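Local coordinates for uncharacterized protein (Chondromyces crocatus, PDB 6I86), which is of unknown biochemical function but is encoded in the crocagin biosynthetic gene cluster and probably takes part in making that ribosomally derived peptide natural product, at residues 11-16 against 100-105; 20-25 against 89-94; 59-64 against 132-137; 81-86 against 118-123; 93-98 against 107-112. All coordinates share one frame; numbering follows the deposited sequence.

Contact 1 (11-16 against 100-105); sequences ILPAST and TDEPTL
Asp101 reaches from the loop 100-105 to Ser15, just past the end of strand 4-14, and its side chain can be followed outward atom by atom. CB points at the facing segment, and CG lies beside the backbone N (chi1 -57°), which carries the carboxylate across; CG comes 3.3 Å from Ser15 OG. Beyond it, OD1 accepts a hydrogen bond from Ser15 OG at 2.9 Å through its syn lone pair. OD2 takes the backbone Ser15 N, also at 2.9 Å, nearly in line with the C-O bond although the N-H is bent to 134°. One carboxylate thus grips both the amide and the hydroxyl of a single serine, and a weak bond from a water adds to the load on OD2. That water accepts from Thr16 N and is bonded to Thr100 OG1, tying Thr100 to the backbone just after strand 4-14. A second water donates to Pro13 O at 2.7 Å and to Glu102 OE2 at 2.9 Å, linking Pro13 and Glu102, which share no direct hydrogen bond. Beside these polar bonds, Leu12 CD2 meets Leu105 CD2 at 3.7 Å. Strand 4-14 pairs with strand 60-69 through Leu12 with Phe62 and Ala14 with Gly60, whereas the loop connects strands 94-99 and 107-111 of the other sheet, with Leu12 also resting on Ile18 of strand 17-22.

Contact 2 (20-25 against 89-94); sequences FFDASC and VLPSGR
The Asp22 carboxylate has Pro91 CD over one face, 3.5 Å from CG, and donors reaching both oxygens, some near the plane and some well out of it. On the syn side of OD1 stands Ser92 OG, a hydrogen-bond donor at 2.7 Å; Ser24 N comes in on the anti side and Ser24 OG from above the plane, 47° out of it, so three donors grip this one oxygen. OD2 takes Ser92 N at 2.9 Å on its syn side but 35° out of the carboxylate plane, with a weak bond from Gly93 N. The other flat group, the Arg94 guanidinium, has Ala23 CB at its edge, and Arg94 CD passes the same methyl at 3.7 Å. Ser24 N on OD1 makes an Asx turn, while Ser92 OG accepts from Arg94 N in an ST turn. Ala23 N bonds to Arg94 O at 2.8 Å. Replacing Asp22 with an alanine would probably leave Ser92 N and both serine hydroxyls without their shared acceptor and let the two turns drift apart. The contact joins the end of strand 17-22, which pairs with strand 94-99 through Phe21 and Val96, to the end of strand 82-90, an outermost strand of the five-stranded sheet that meets strand 115-123 through Leu90 and Gly115.

Contact 3 (59-64 against 132-137); sequences EGYFKV and YDVESA
Tyr61 turns CG to the side of its backbone N (chi1 -84°), which sets the ring against the loop 132-137, and chi2 near 85° turns one ring face to Ser136 CA. The motif is an irregular loop folded over the start of strand 60-69, in the five-stranded mixed sheet, and no hydrogen bond spans the two segments: the loop closes over the tyrosine by van der Waals contact. Ser136 CA sits over that face, 3.6 Å from CZ and displaced toward the rim. Two backbone atoms of the loop approach the ring obliquely, Val134 O at 3.1 Å from CD1 and Ala137 N at 3.4 Å from CE2. Nearer the strand, Val134 CG1 packs on Tyr61 CB at 3.7 Å. An alanine in place of Tyr61 would probably open a gap beside residues 134-137 and leave that part of the loop without the surface it folds on. Strand 4-14 adds Pro13 against the same tyrosine, and a backbone bond from Tyr61 to His131 fixes the loop's beginning. There the two segments come close, Gly60 CA lying 4.0 Å from Tyr132 CA; a side chain on the glycine would run into the Phe62 ring. Tyr132 has its hydroxyl bonded to Glu128, and its ring meets Phe62 edge against edge, CE1 of Tyr132 lying 4.1 Å from Phe62 CZ.

Contact 4 (81-86 against 118-123); sequences DVSELV and RVLREW
Strands 82-86 and 118-123 form an antiparallel pair at one margin of the five-stranded mixed sheet, opening with a classic beta bulge in which Asp81 and Val82 both face Trp123. Trp123 O accepts from Asp81 N at 2.8 Å and, more distantly, from Val82 N. Past the bulge the register is regular, Glu84 with Arg121 and Val86 with Val119 exchanging paired backbone bonds. On the face bearing these residues, Glu84 and Arg121 make a salt bridge. The Arg121 chain bends at chi3 (87°), turning NE back toward the glutamate. Glu84 OE2 lies at the guanidinium edge, with the carboxylate plane 72° from the guanidinium plane; the modelled 2.4 Å from OE2 to Arg121 NE is too short to be taken literally. Val82 CG2 comes against Arg121 NH2 at 3.6 Å, and the same NH2 bonds to a glycerol, probably from the crystallisation liquor. Strand 51-55 covers this face, with Leu54 on Arg121 and Trp123, and Val52 on Val86 and Val119. On the other face Leu85 and Leu120 cross at about a right angle, CD1 to CD1 4.1 Å, and Trp153 of strand 148-154 packs on both. Glu122 OE1, already bonded to Met77 N, receives a water at 2.6 Å that makes only a weak bond to Ser83 OG.

Contact 5 (93-98 against 107-112); sequences GRLVAC and RHVLTV
The Arg94 guanidinium stacks face to face with the His108 imidazole, planes 4° apart and centres 4.1 Å from each other, a parallel guanidinium-imidazole stack across the hairpin. His108 CD2 is over the middle of the guanidinium, while NH1 stands over the ring nearer its rim. In the next shell Thr111 OG1 is hydrogen-bonded to His108 NE2 at 2.9 Å, tethering the imidazole, and a water at the guanidinium edge joins Arg94 NH1 to that same hydroxyl. The backbone next to the stack holds a classic beta bulge: Val109 and Leu110 both face Leu95, whose O accepts from Val109 N at 2.9 Å and only weakly from Leu110 N. Val109 CG2 packs 3.9 Å from Ala97 CB. Gly93 lies where a side chain would collide with Val112 O. Within the four-stranded sheet, strand 107-111 is outermost and strand 94-99 pairs onward with 17-22; Leu95, Val109 and Leu110 pack on Cys66 of strand 60-69, and Ala97 meets Ile10 of strand 4-14.

Contact 5 is the buried one, a hairpin within the four-stranded sheet, while the other four are partly buried. Contact 4 is the other paired-strand contact, in the five-stranded sheet on the opposite side of the chain's centre. Contacts 1 and 2 span the two sheets where strands run out, and carboxylates answering backbone amides and serines do the holding. Contact 3 differs in using no hydrogen bond across its segments, relying on aromatic surface. Contacts 2 and 5 share Gly93 and Arg94 and lie 7 Å apart between centres; contacts 1 and 3 meet through paired strands 4-14 and 60-69. Charge is paired in contact 4 but stacked on a ring in contact 5.

Contact 1 (11-16 against 100-105)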
# COMPACT_ATOMS: atom_id res chain seq x y z
N ILE A 11 1.11 -3.23 9.62
CA ILE A 11 1.54 -4.62 9.55
C ILE A 11 0.29 -5.46 9.32
O ILE A 11 -0.63 -5.44 10.15
CB ILE A 11 2.27 -5.06 10.82
CG1 ILE A 11 3.47 -4.15 11.11
CG2 ILE A 11 2.73 -6.51 10.70
CD1 ILE A 11 4.19 -4.49 12.39
N LEU A 12 0.26 -6.19 8.21
CA LEU A 12 -0.92 -6.98 7.89
C LEU A 12 -0.49 -8.27 7.20
O LEU A 12 0.57 -8.31 6.58
CB LEU A 12 -1.90 -6.21 6.99
CG LEU A 12 -1.48 -5.18 5.93
CD1 LEU A 12 -0.28 -5.61 5.10
CD2 LEU A 12 -2.67 -4.90 5.03
N PRO A 13 -1.30 -9.32 7.31
CA PRO A 13 -1.03 -10.53 6.52
C PRO A 13 -1.55 -10.39 5.10
O PRO A 13 -2.49 -9.63 4.82
CB PRO A 13 -1.79 -11.61 7.28
CG PRO A 13 -2.98 -10.88 7.86
CD PRO A 13 -2.48 -9.47 8.17
N ALA A 14 -0.93 -11.14 4.20
CA ALA A 14 -1.34 -11.15 2.80
C ALA A 14 -0.73 -12.36 2.11
O ALA A 14 0.40 -12.75 2.41
CB ALA A 14 -0.92 -9.86 2.08
N SER A 15 -1.49 -12.94 1.19
CA SER A 15 -1.01 -14.05 0.38
C SER A 15 -0.69 -13.67 -1.05
O SER A 15 0.14 -14.34 -1.68
CB SER A 15 -2.04 -15.19 0.38
OG SER A 15 -3.26 -14.80 -0.23
N THR A 16 -1.32 -12.62 -1.59
CA THR A 16 -1.07 -12.21 -2.97
C THR A 16 -1.00 -10.70 -3.10
O THR A 16 0.05 -10.15 -3.47
CB THR A 16 -2.14 -12.77 -3.91
OG1 THR A 16 -3.44 -12.49 -3.37
CG2 THR A 16 -2.00 -14.27 -4.09
N THR A 100 -6.76 -9.09 -0.71
CA THR A 100 -7.73 -10.01 -1.31
C THR A 100 -8.12 -11.12 -0.34
O THR A 100 -9.10 -11.83 -0.60
CB THR A 100 -7.17 -10.61 -2.60
OG1 THR A 100 -5.86 -11.14 -2.37
CG2 THR A 100 -7.11 -9.55 -3.69
N ASP A 101 -7.38 -11.28 0.76
CA ASP A 101 -7.78 -12.22 1.81
C ASP A 101 -8.83 -11.61 2.74
O ASP A 101 -9.75 -12.30 3.18
CB ASP A 101 -6.56 -12.68 2.61
CG ASP A 101 -5.49 -13.31 1.74
OD1 ASP A 101 -5.84 -14.14 0.87
OD2 ASP A 101 -4.30 -13.00 1.93
N GLU A 102 -8.69 -10.32 3.04
CA GLU A 102 -9.60 -9.61 3.95
C GLU A 102 -10.09 -8.34 3.27
O GLU A 102 -9.57 -7.24 3.53
CB GLU A 102 -8.91 -9.29 5.28
CG GLU A 102 -8.23 -10.48 5.93
CD GLU A 102 -7.66 -10.15 7.30
OE1 GLU A 102 -8.45 -9.84 8.21
OE2 GLU A 102 -6.42 -10.21 7.46
N PRO A 103 -11.09 -8.45 2.40
CA PRO A 103 -11.59 -7.25 1.70
C PRO A 103 -12.21 -6.21 2.63
O PRO A 103 -12.27 -5.03 2.25
CB PRO A 103 -12.64 -7.82 0.73
CG PRO A 103 -12.93 -9.21 1.21
CD PRO A 103 -11.68 -9.69 1.87
N THR A 104 -12.68 -6.60 3.81
CA THR A 104 -13.29 -5.66 4.75
C THR A 104 -12.28 -5.07 5.73
O THR A 104 -12.70 -4.49 6.74
CB THR A 104 -14.42 -6.34 5.53
OG1 THR A 104 -13.87 -7.36 6.37
CG2 THR A 104 -15.42 -6.97 4.57
N LEU A 105 -10.98 -5.22 5.47
CA LEU A 105 -9.97 -4.78 6.43
C LEU A 105 -10.13 -3.31 6.78
O LEU A 105 -10.18 -2.94 7.95
CB LEU A 105 -8.57 -5.07 5.89
CG LEU A 105 -7.49 -5.30 6.96
CD1 LEU A 105 -7.82 -6.50 7.82
CD2 LEU A 105 -6.12 -5.46 6.32
O HOH W 1 -5.17 -10.12 4.84
O HOH W 2 -3.68 -11.21 -0.63

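Contact 2 (20-25 against 89-94)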
# COMPACT_ATOMS: atom_id res chain seq x y z
N PHE A 20 -4.14 -0.50 -1.81
CA PHE A 20 -4.23 0.84 -1.23
C PHE A 20 -5.22 1.66 -2.04
O PHE A 20 -5.17 1.65 -3.27
CB PHE A 20 -2.87 1.54 -1.23
CG PHE A 20 -1.97 1.13 -0.11
CD1 PHE A 20 -2.02 -0.14 0.42
CD2 PHE A 20 -1.06 2.03 0.42
CE1 PHE A 20 -1.19 -0.51 1.45
CE2 PHE A 20 -0.23 1.66 1.45
CZ PHE A 20 -0.29 0.39 1.97
N PHE A 21 -6.09 2.40 -1.36
CA PHE A 21 -7.13 3.14 -2.06
C PHE A 21 -7.75 4.17 -1.13
O PHE A 21 -7.59 4.11 0.09
CB PHE A 21 -8.22 2.20 -2.61
CG PHE A 21 -8.64 1.14 -1.63
CD1 PHE A 21 -9.69 1.36 -0.75
CD2 PHE A 21 -7.99 -0.08 -1.59
CE1 PHE A 21 -10.08 0.38 0.15
CE2 PHE A 21 -8.37 -1.07 -0.69
CZ PHE A 21 -9.42 -0.83 0.18
N ASP A 22 -8.47 5.11 -1.73
CA ASP A 22 -9.24 6.08 -0.96
C ASP A 22 -10.39 5.37 -0.27
O ASP A 22 -10.97 4.42 -0.80
CB ASP A 22 -9.76 7.19 -1.87
CG ASP A 22 -10.33 8.36 -1.10
OD1 ASP A 22 -11.49 8.26 -0.64
OD2 ASP A 22 -9.63 9.38 -0.94
N ALA A 23 -10.74 5.85 0.93
CA ALA A 23 -11.79 5.20 1.71
C ALA A 23 -13.13 5.23 0.99
O ALA A 23 -13.98 4.37 1.23
CB ALA A 23 -11.91 5.88 3.08
N SER A 24 -13.33 6.21 0.11
CA SER A 24 -14.57 6.33 -0.65
C SER A 24 -14.59 5.47 -1.90
O SER A 24 -15.62 5.43 -2.59
CB SER A 24 -14.80 7.80 -1.03
OG SER A 24 -13.83 8.24 -1.96
N CYS A 25 -13.50 4.78 -2.22
CA CYS A 25 -13.45 3.95 -3.41
C CYS A 25 -14.46 2.81 -3.31
O CYS A 25 -14.74 2.30 -2.22
CB CYS A 25 -12.04 3.39 -3.62
SG CYS A 25 -11.82 2.45 -5.15
N VAL A 89 -5.40 8.59 -7.08
CA VAL A 89 -6.35 9.67 -6.86
C VAL A 89 -7.07 9.40 -5.55
O VAL A 89 -7.59 8.30 -5.33
CB VAL A 89 -7.36 9.78 -8.02
CG1 VAL A 89 -8.36 10.90 -7.75
CG2 VAL A 89 -6.63 10.02 -9.33
N LEU A 90 -7.10 10.41 -4.67
CA LEU A 90 -7.70 10.29 -3.34
C LEU A 90 -8.75 11.37 -3.19
O LEU A 90 -8.46 12.47 -2.70
CB LEU A 90 -6.64 10.38 -2.25
CG LEU A 90 -5.56 9.30 -2.28
CD1 LEU A 90 -4.43 9.63 -1.32
CD2 LEU A 90 -6.15 7.93 -1.96
N PRO A 91 -10.00 11.10 -3.59
CA PRO A 91 -11.03 12.15 -3.54
C PRO A 91 -11.33 12.66 -2.14
O PRO A 91 -11.72 13.83 -1.98
CB PRO A 91 -12.25 11.47 -4.17
CG PRO A 91 -11.69 10.35 -4.98
CD PRO A 91 -10.48 9.88 -4.24
N SER A 92 -11.17 11.83 -1.11
CA SER A 92 -11.38 12.25 0.27
C SER A 92 -10.08 12.44 1.04
O SER A 92 -10.11 13.02 2.14
CB SER A 92 -12.26 11.24 1.02
OG SER A 92 -11.54 10.06 1.32
N GLY A 93 -8.95 11.98 0.51
CA GLY A 93 -7.70 12.05 1.22
C GLY A 93 -7.48 10.96 2.24
O GLY A 93 -6.39 10.89 2.82
N ARG A 94 -8.48 10.11 2.49
CA ARG A 94 -8.36 9.04 3.47
C ARG A 94 -7.81 7.80 2.77
O ARG A 94 -8.53 7.10 2.07
CB ARG A 94 -9.71 8.76 4.12
CG ARG A 94 -9.60 8.13 5.49
CD ARG A 94 -10.96 7.84 6.08
NE ARG A 94 -10.91 6.69 6.98
CZ ARG A 94 -10.49 6.76 8.23
NH1 ARG A 94 -10.08 7.92 8.73
NH2 ARG A 94 -10.47 5.67 8.99
O HOH W 3 -8.85 5.90 -4.70

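Contact 3 (59-64 against 132-137)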
# COMPACT_ATOMS: atom_id res chain seq x y z
N GLU A 59 2.49 -16.09 1.11
CA GLU A 59 1.76 -15.61 2.28
C GLU A 59 2.71 -15.28 3.43
O GLU A 59 3.65 -16.03 3.71
CB GLU A 59 0.73 -16.66 2.73
CG GLU A 59 0.38 -16.60 4.21
CD GLU A 59 -0.63 -15.52 4.55
OE1 GLU A 59 -0.60 -15.00 5.69
OE2 GLU A 59 -1.45 -15.18 3.67
N GLY A 60 2.45 -14.16 4.09
CA GLY A 60 3.22 -13.79 5.26
C GLY A 60 2.60 -12.59 5.93
O GLY A 60 1.48 -12.18 5.62
N TYR A 61 3.35 -12.03 6.88
CA TYR A 61 3.00 -10.77 7.52
C TYR A 61 4.04 -9.73 7.11
O TYR A 61 5.24 -9.99 7.19
CB TYR A 61 2.97 -10.90 9.04
CG TYR A 61 1.67 -11.43 9.60
CD1 TYR A 61 1.43 -12.80 9.68
CD2 TYR A 61 0.68 -10.57 10.06
CE1 TYR A 61 0.25 -13.29 10.20
CE2 TYR A 61 -0.50 -11.05 10.58
CZ TYR A 61 -0.72 -12.41 10.65
OH TYR A 61 -1.90 -12.89 11.17
N PHE A 62 3.57 -8.56 6.69
CA PHE A 62 4.45 -7.58 6.07
C PHE A 62 4.24 -6.20 6.66
O PHE A 62 3.11 -5.78 6.91
CB PHE A 62 4.24 -7.56 4.55
CG PHE A 62 4.27 -8.93 3.93
CD1 PHE A 62 5.47 -9.62 3.81
CD2 PHE A 62 3.10 -9.54 3.51
CE1 PHE A 62 5.50 -10.89 3.26
CE2 PHE A 62 3.13 -10.82 2.95
CZ PHE A 62 4.33 -11.49 2.83
N LYS A 63 5.35 -5.50 6.87
CA LYS A 63 5.34 -4.14 7.40
C LYS A 63 5.52 -3.17 6.24
O LYS A 63 6.52 -3.24 5.51
CB LYS A 63 6.46 -3.97 8.43
CG LYS A 63 6.63 -2.54 8.94
CD LYS A 63 7.78 -2.45 9.94
CE LYS A 63 7.47 -3.21 11.23
NZ LYS A 63 8.61 -3.16 12.19
N VAL A 64 4.54 -2.29 6.05
CA VAL A 64 4.55 -1.32 4.96
C VAL A 64 4.54 0.07 5.56
O VAL A 64 3.62 0.43 6.30
CB VAL A 64 3.35 -1.51 4.02
CG1 VAL A 64 3.44 -0.54 2.84
CG2 VAL A 64 3.28 -2.95 3.52
N TYR A 132 7.69 -14.84 5.81
CA TYR A 132 6.64 -15.78 5.43
C TYR A 132 6.17 -16.62 6.61
O TYR A 132 5.05 -17.13 6.59
CB TYR A 132 7.14 -16.70 4.31
CG TYR A 132 7.48 -15.98 3.03
CD1 TYR A 132 6.70 -14.91 2.59
CD2 TYR A 132 8.56 -16.36 2.26
CE1 TYR A 132 7.01 -14.25 1.41
CE2 TYR A 132 8.87 -15.70 1.08
CZ TYR A 132 8.09 -14.65 0.66
OH TYR A 132 8.40 -13.99 -0.51
N ASP A 133 7.00 -16.77 7.65
CA ASP A 133 6.68 -17.60 8.80
C ASP A 133 6.23 -16.80 10.01
O ASP A 133 6.08 -17.37 11.09
CB ASP A 133 7.89 -18.46 9.17
CG ASP A 133 8.22 -19.50 8.11
OD1 ASP A 133 7.30 -19.90 7.37
OD2 ASP A 133 9.40 -19.91 8.03
N VAL A 134 6.03 -15.49 9.86
CA VAL A 134 5.53 -14.69 10.97
C VAL A 134 4.11 -15.12 11.30
O VAL A 134 3.24 -15.20 10.42
CB VAL A 134 5.60 -13.19 10.63
CG1 VAL A 134 5.07 -12.36 11.78
CG2 VAL A 134 7.04 -12.79 10.33
N GLU A 135 3.86 -15.41 12.58
CA GLU A 135 2.58 -15.97 12.99
C GLU A 135 1.50 -14.90 13.15
O GLU A 135 0.32 -15.18 12.92
CB GLU A 135 2.72 -16.74 14.30
CG GLU A 135 3.64 -17.95 14.23
CD GLU A 135 4.09 -18.41 15.59
OE1 GLU A 135 5.17 -19.03 15.69
OE2 GLU A 135 3.37 -18.15 16.58
N SER A 136 1.89 -13.69 13.54
CA SER A 136 0.93 -12.64 13.82
C SER A 136 1.63 -11.30 13.69
O SER A 136 2.86 -11.22 13.67
CB SER A 136 0.32 -12.81 15.22
OG SER A 136 1.28 -12.54 16.23
N ALA A 137 0.82 -10.24 13.58
CA ALA A 137 1.38 -8.89 13.50
C ALA A 137 2.22 -8.58 14.73
O ALA A 137 3.24 -7.88 14.65
CB ALA A 137 0.26 -7.86 13.34

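Contact 4 (81-86 against 118-123)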
# COMPACT_ATOMS: atom_id res chain seq x y z
N ASP A 81 14.57 -4.02 -3.92
CA ASP A 81 14.85 -4.79 -5.12
C ASP A 81 14.08 -4.30 -6.33
O ASP A 81 14.46 -4.60 -7.46
CB ASP A 81 14.51 -6.27 -4.89
CG ASP A 81 15.34 -6.90 -3.79
OD1 ASP A 81 16.58 -6.75 -3.81
OD2 ASP A 81 14.75 -7.55 -2.90
N VAL A 82 12.99 -3.56 -6.11
CA VAL A 82 12.14 -3.09 -7.18
C VAL A 82 11.60 -1.72 -6.79
O VAL A 82 11.40 -1.42 -5.61
CB VAL A 82 11.00 -4.09 -7.49
CG1 VAL A 82 10.06 -4.22 -6.30
CG2 VAL A 82 10.24 -3.69 -8.75
N SER A 83 11.40 -0.87 -7.80
CA SER A 83 10.89 0.48 -7.61
C SER A 83 10.02 0.82 -8.81
O SER A 83 10.48 0.72 -9.95
CB SER A 83 12.05 1.48 -7.48
OG SER A 83 11.59 2.82 -7.50
N GLU A 84 8.77 1.19 -8.57
CA GLU A 84 7.89 1.55 -9.67
C GLU A 84 7.15 2.83 -9.34
O GLU A 84 6.65 3.01 -8.23
CB GLU A 84 6.90 0.41 -10.00
CG GLU A 84 5.72 0.25 -9.07
CD GLU A 84 4.78 -0.84 -9.55
OE1 GLU A 84 4.51 -0.88 -10.77
OE2 GLU A 84 4.34 -1.66 -8.73
N LEU A 85 7.11 3.73 -10.31
CA LEU A 85 6.43 5.01 -10.18
C LEU A 85 5.02 4.88 -10.74
O LEU A 85 4.85 4.64 -11.94
CB LEU A 85 7.21 6.11 -10.91
CG LEU A 85 6.95 7.57 -10.54
CD1 LEU A 85 7.25 7.81 -9.07
CD2 LEU A 85 7.79 8.50 -11.42
N VAL A 86 4.02 5.02 -9.87
CA VAL A 86 2.63 5.03 -10.31
C VAL A 86 1.96 6.27 -9.76
O VAL A 86 2.62 7.27 -9.48
CB VAL A 86 1.89 3.75 -9.88
CG1 VAL A 86 2.40 2.55 -10.66
CG2 VAL A 86 2.04 3.52 -8.38
N ARG A 118 1.52 11.44 -7.20
CA ARG A 118 2.49 10.47 -7.68
C ARG A 118 2.84 9.51 -6.55
O ARG A 118 2.88 9.89 -5.38
CB ARG A 118 3.74 11.16 -8.22
CG ARG A 118 4.09 10.74 -9.64
CD ARG A 118 5.17 11.60 -10.27
NE ARG A 118 4.70 12.92 -10.66
CZ ARG A 118 4.00 13.16 -11.76
NH1 ARG A 118 3.61 14.40 -12.06
NH2 ARG A 118 3.67 12.17 -12.57
N VAL A 119 3.05 8.25 -6.90
CA VAL A 119 3.24 7.19 -5.91
C VAL A 119 4.48 6.40 -6.30
O VAL A 119 4.57 5.90 -7.43
CB VAL A 119 2.02 6.27 -5.81
CG1 VAL A 119 2.33 5.09 -4.88
CG2 VAL A 119 0.82 7.04 -5.30
N LEU A 120 5.42 6.27 -5.38
CA LEU A 120 6.57 5.41 -5.55
C LEU A 120 6.37 4.17 -4.70
O LEU A 120 6.26 4.26 -3.47
CB LEU A 120 7.87 6.12 -5.17
CG LEU A 120 9.14 5.30 -5.40
CD1 LEU A 120 9.36 5.11 -6.90
CD2 LEU A 120 10.34 5.99 -4.76
N ARG A 121 6.31 3.01 -5.34
CA ARG A 121 6.32 1.73 -4.65
C ARG A 121 7.74 1.19 -4.63
O ARG A 121 8.29 0.85 -5.68
CB ARG A 121 5.39 0.72 -5.32
CG ARG A 121 5.57 -0.69 -4.76
CD ARG A 121 4.75 -1.72 -5.52
NE ARG A 121 5.44 -2.25 -6.68
CZ ARG A 121 6.13 -3.39 -6.67
NH1 ARG A 121 6.22 -4.10 -5.56
NH2 ARG A 121 6.73 -3.82 -7.78
N GLU A 122 8.33 1.13 -3.44
CA GLU A 122 9.63 0.50 -3.23
C GLU A 122 9.41 -0.77 -2.42
O GLU A 122 8.74 -0.74 -1.39
CB GLU A 122 10.58 1.44 -2.50
CG GLU A 122 10.92 2.69 -3.28
CD GLU A 122 11.82 3.63 -2.50
OE1 GLU A 122 13.01 3.75 -2.86
OE2 GLU A 122 11.33 4.26 -1.54
N TRP A 123 9.97 -1.88 -2.90
CA TRP A 123 9.76 -3.15 -2.23
C TRP A 123 11.06 -3.94 -2.20
O TRP A 123 11.84 -3.92 -3.16
CB TRP A 123 8.68 -3.98 -2.94
CG TRP A 123 8.16 -5.10 -2.11
CD1 TRP A 123 8.59 -6.39 -2.11
CD2 TRP A 123 7.11 -5.02 -1.13
NE1 TRP A 123 7.87 -7.13 -1.20
CE2 TRP A 123 6.96 -6.31 -0.59
CE3 TRP A 123 6.29 -3.99 -0.67
CZ2 TRP A 123 6.02 -6.60 0.39
CZ3 TRP A 123 5.36 -4.27 0.30
CH2 TRP A 123 5.23 -5.57 0.83
O HOH W 4 13.82 3.25 -5.25

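Contact 5 (93-98 against 107-112)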
# COMPACT_ATOMS: atom_id res chain seq x y z
N GLY A 93 -8.95 11.98 0.51
CA GLY A 93 -7.70 12.05 1.22
C GLY A 93 -7.48 10.96 2.24
O GLY A 93 -6.39 10.89 2.82
N ARG A 94 -8.48 10.11 2.49
CA ARG A 94 -8.36 9.04 3.47
C ARG A 94 -7.81 7.80 2.77
O ARG A 94 -8.53 7.10 2.07
CB ARG A 94 -9.71 8.76 4.12
CG ARG A 94 -9.60 8.13 5.49
CD ARG A 94 -10.96 7.84 6.08
NE ARG A 94 -10.91 6.69 6.98
CZ ARG A 94 -10.49 6.76 8.23
NH1 ARG A 94 -10.08 7.92 8.73
NH2 ARG A 94 -10.47 5.67 8.99
N LEU A 95 -6.52 7.54 2.97
CA LEU A 95 -5.85 6.39 2.38
C LEU A 95 -6.03 5.19 3.30
O LEU A 95 -5.65 5.24 4.48
CB LEU A 95 -4.37 6.69 2.16
CG LEU A 95 -3.53 5.58 1.55
CD1 LEU A 95 -3.95 5.32 0.12
CD2 LEU A 95 -2.06 5.95 1.64
N VAL A 96 -6.61 4.11 2.77
CA VAL A 96 -6.86 2.89 3.52
C VAL A 96 -6.35 1.70 2.73
O VAL A 96 -6.07 1.79 1.53
CB VAL A 96 -8.35 2.70 3.87
CG1 VAL A 96 -8.88 3.91 4.62
CG2 VAL A 96 -9.14 2.49 2.61
N ALA A 97 -6.26 0.56 3.41
CA ALA A 97 -5.67 -0.64 2.83
C ALA A 97 -6.53 -1.86 3.13
O ALA A 97 -7.18 -1.95 4.17
CB ALA A 97 -4.25 -0.87 3.37
N CYS A 98 -6.53 -2.80 2.18
CA CYS A 98 -7.13 -4.11 2.37
C CYS A 98 -6.26 -5.14 1.66
O CYS A 98 -5.21 -4.81 1.09
CB CYS A 98 -8.58 -4.13 1.88
SG CYS A 98 -8.78 -4.50 0.13
N ARG A 107 -8.18 -0.77 6.69
CA ARG A 107 -7.10 -0.36 7.58
C ARG A 107 -6.67 1.06 7.24
O ARG A 107 -6.14 1.31 6.15
CB ARG A 107 -5.93 -1.32 7.47
CG ARG A 107 -4.74 -0.95 8.34
CD ARG A 107 -4.97 -1.35 9.79
NE ARG A 107 -5.38 -2.74 9.93
CZ ARG A 107 -4.53 -3.76 10.02
NH1 ARG A 107 -3.22 -3.55 9.98
NH2 ARG A 107 -4.99 -5.00 10.14
N HIS A 108 -6.89 1.99 8.17
CA HIS A 108 -6.49 3.37 7.94
C HIS A 108 -4.97 3.48 7.87
O HIS A 108 -4.26 2.99 8.76
CB HIS A 108 -7.03 4.29 9.03
CG HIS A 108 -6.69 5.73 8.83
ND1 HIS A 108 -6.17 6.52 9.83
CD2 HIS A 108 -6.78 6.52 7.73
CE1 HIS A 108 -5.96 7.74 9.36
NE2 HIS A 108 -6.32 7.76 8.08
N VAL A 109 -4.47 4.11 6.82
CA VAL A 109 -3.04 4.31 6.61
C VAL A 109 -2.64 5.74 6.93
O VAL A 109 -1.88 5.99 7.86
CB VAL A 109 -2.64 3.92 5.17
CG1 VAL A 109 -1.16 4.15 4.98
CG2 VAL A 109 -3.02 2.48 4.87
N LEU A 110 -3.15 6.70 6.15
CA LEU A 110 -2.88 8.11 6.35
C LEU A 110 -4.08 8.90 5.85
O LEU A 110 -4.81 8.45 4.97
CB LEU A 110 -1.61 8.56 5.61
CG LEU A 110 -0.23 8.22 6.17
CD1 LEU A 110 0.87 8.69 5.21
CD2 LEU A 110 -0.04 8.85 7.54
N THR A 111 -4.29 10.07 6.44
CA THR A 111 -5.22 11.06 5.90
C THR A 111 -4.41 12.22 5.36
O THR A 111 -3.72 12.91 6.12
CB THR A 111 -6.22 11.53 6.95
OG1 THR A 111 -7.08 10.45 7.31
CG2 THR A 111 -7.06 12.68 6.40
N VAL A 112 -4.48 12.43 4.05
CA VAL A 112 -3.69 13.45 3.37
C VAL A 112 -4.67 14.43 2.73
O VAL A 112 -5.88 14.16 2.72
CB VAL A 112 -2.75 12.82 2.33
CG1 VAL A 112 -1.75 11.89 3.01
CG2 VAL A 112 -3.56 12.07 1.28
O HOH W 5 -9.63 10.54 7.93